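PDB 2PT5: shikimate kinase from Aquifex aeolicus, which probably transfers a phosphate from ATP to the 3-hydroxyl group of shikimate, a step on the way to chorismate and the aromatic amino acids. Local coordinates for residues Phe89-Gly94 with Lys139-Val144. Sequence-based numbering, arbitrary orientation.
Sequences FMKSRG and KADIKV
K91, at the end of helix 84-91, spans the gap to the loop 139-141 and gives one hydrogen bond, K91 NZ to the backbone O of K139, at 2.5 Å. With CG anti to the carbonyl carbon (chi1 -63°) and every later torsion extended, the chain carries the ammonium group to a carbonyl that it meets at a C=O...N angle of 153°, tilted 23° from the carbonyl plane. This is the tight part: CE of K91 follows, 3.1 Å from the same O of K139, and both distances are short enough to be doubtful in detail. In the parallel 2-3-1-4-5 sheet of this P-loop kinase fold, G94 leads into strand 95-100 and D141 into its neighbour, edge strand 142-145. D141 OD1 accepts a hydrogen bond from T96 N; G94 O, 3.6 Å from D141 OD1, is another acceptor and makes no bond with it. The outer side is looser, with D141 and K139 exposed: D141 OD2 stays 4.7 Å from K91 NZ, opposite charges too far apart for a salt bridge, and the K139 side chain leads away. With an alanine at K91 the K139 carbonyl is likely to lose its lysine donor, and the loop its tie to the helix end.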
loop_
_atom_site.group_PDB
_atom_site.type_symbol
_atom_site.label_atom_id
_atom_site.label_comp_id
_atom_site.label_asym_id
_atom_site.label_seq_id
_atom_site.Cartn_x
_atom_site.Cartn_y
_atom_site.Cartn_z
ATOM N N PHE A 89 10.681 -4.022 -8.009
ATOM C CA PHE A 89 11.509 -2.832 -7.856
ATOM C C PHE A 89 11.669 -2.591 -6.350
ATOM O O PHE A 89 12.774 -2.375 -5.857
ATOM C CB PHE A 89 10.833 -1.616 -8.492
ATOM C CG PHE A 89 11.534 -0.311 -8.206
ATOM C CD1 PHE A 89 12.542 0.157 -9.046
ATOM C CD2 PHE A 89 11.194 0.445 -7.089
ATOM C CE1 PHE A 89 13.198 1.359 -8.779
ATOM C CE2 PHE A 89 11.846 1.652 -6.810
ATOM C CZ PHE A 89 12.850 2.108 -7.658
HETATM N N MSE A 90 10.560 -2.647 -5.618
HETATM C CA MSE A 90 10.589 -2.415 -4.177
HETATM C C MSE A 90 11.559 -3.326 -3.432
HETATM O O MSE A 90 12.291 -2.867 -2.560
HETATM C CB MSE A 90 9.184 -2.560 -3.592
HETATM C CG MSE A 90 8.282 -1.354 -3.857
HETATM SE SE MSE A 90 6.503 -1.636 -3.163
HETATM C CE MSE A 90 5.483 -1.542 -4.823
ATOM N N LYS A 91 11.561 -4.612 -3.778
ATOM C CA LYS A 91 12.448 -5.573 -3.141
ATOM C C LYS A 91 13.924 -5.266 -3.399
ATOM O O LYS A 91 14.784 -5.583 -2.573
ATOM C CB LYS A 91 12.118 -6.988 -3.617
ATOM C CG LYS A 91 10.718 -7.448 -3.247
ATOM C CD LYS A 91 10.499 -8.910 -3.588
ATOM C CE LYS A 91 9.160 -9.406 -3.064
ATOM N NZ LYS A 91 9.008 -10.865 -3.270
ATOM N N SER A 92 14.219 -4.645 -4.536
ATOM C CA SER A 92 15.602 -4.312 -4.861
ATOM C C SER A 92 16.066 -3.052 -4.140
ATOM O O SER A 92 17.223 -2.655 -4.260
ATOM C CB SER A 92 15.772 -4.113 -6.369
ATOM O OG SER A 92 15.073 -2.966 -6.827
ATOM N N ARG A 93 15.158 -2.424 -3.399
ATOM C CA ARG A 93 15.484 -1.210 -2.667
ATOM C C ARG A 93 15.332 -1.401 -1.156
ATOM O O ARG A 93 16.010 -0.738 -0.372
ATOM C CB ARG A 93 14.599 -0.054 -3.151
ATOM C CG ARG A 93 14.801 0.298 -4.620
ATOM C CD ARG A 93 16.236 0.750 -4.862
ATOM N NE ARG A 93 16.688 0.497 -6.230
ATOM C CZ ARG A 93 16.720 1.408 -7.197
ATOM N NH1 ARG A 93 17.147 1.071 -8.401
ATOM N NH2 ARG A 93 16.341 2.656 -6.960
ATOM N N GLY A 94 14.453 -2.313 -0.746
ATOM C CA GLY A 94 14.268 -2.539 0.672
ATOM C C GLY A 94 13.368 -3.698 1.061
ATOM O O GLY A 94 13.267 -4.701 0.351
ATOM N N LYS A 139 3.505 -12.005 -1.909
ATOM C CA LYS A 139 4.888 -12.192 -2.328
ATOM C C LYS A 139 5.827 -11.282 -1.536
ATOM O O LYS A 139 7.033 -11.257 -1.775
ATOM C CB LYS A 139 5.018 -11.914 -3.832
ATOM C CG LYS A 139 4.232 -12.895 -4.702
ATOM C CD LYS A 139 4.348 -12.565 -6.180
ATOM C CE LYS A 139 3.729 -13.663 -7.036
ATOM N NZ LYS A 139 4.414 -14.970 -6.827
ATOM N N ALA A 140 5.261 -10.555 -0.576
ATOM C CA ALA A 140 6.010 -9.622 0.259
ATOM C C ALA A 140 7.037 -10.297 1.168
ATOM O O ALA A 140 6.842 -11.430 1.607
ATOM C CB ALA A 140 5.033 -8.803 1.109
ATOM N N ASP A 141 8.123 -9.589 1.457
ATOM C CA ASP A 141 9.165 -10.108 2.334
ATOM C C ASP A 141 8.553 -10.452 3.688
ATOM O O ASP A 141 8.795 -11.528 4.243
ATOM C CB ASP A 141 10.258 -9.056 2.536
ATOM C CG ASP A 141 10.967 -8.701 1.250
ATOM O OD1 ASP A 141 11.048 -7.498 0.918
ATOM O OD2 ASP A 141 11.453 -9.631 0.573
ATOM N N ILE A 142 7.751 -9.530 4.209
ATOM C CA ILE A 142 7.116 -9.720 5.510
ATOM C C ILE A 142 5.599 -9.577 5.419
ATOM O O ILE A 142 5.084 -8.691 4.731
ATOM C CB ILE A 142 7.643 -8.689 6.536
ATOM C CG1 ILE A 142 9.175 -8.706 6.557
ATOM C CG2 ILE A 142 7.107 -9.009 7.922
ATOM C CD1 ILE A 142 9.786 -7.599 7.412
ATOM N N LYS A 143 4.891 -10.452 6.126
ATOM C CA LYS A 143 3.433 -10.439 6.140
ATOM C C LYS A 143 2.952 -10.389 7.584
ATOM O O LYS A 143 3.330 -11.226 8.385
ATOM C CB LYS A 143 2.890 -11.702 5.458
ATOM C CG LYS A 143 1.376 -11.876 5.563
ATOM C CD LYS A 143 0.928 -13.228 5.002
ATOM C CE LYS A 143 -0.587 -13.386 5.039
ATOM N NZ LYS A 143 -1.158 -13.324 6.419
ATOM N N VAL A 144 2.122 -9.405 7.912
ATOM C CA VAL A 144 1.602 -9.263 9.267
ATOM C C VAL A 144 0.078 -9.159 9.269
ATOM O O VAL A 144 -0.523 -8.737 8.280
ATOM C CB VAL A 144 2.194 -8.007 9.959
ATOM C CG1 VAL A 144 3.714 -8.105 10.013
ATOM C CG2 VAL A 144 1.779 -6.758 9.205
#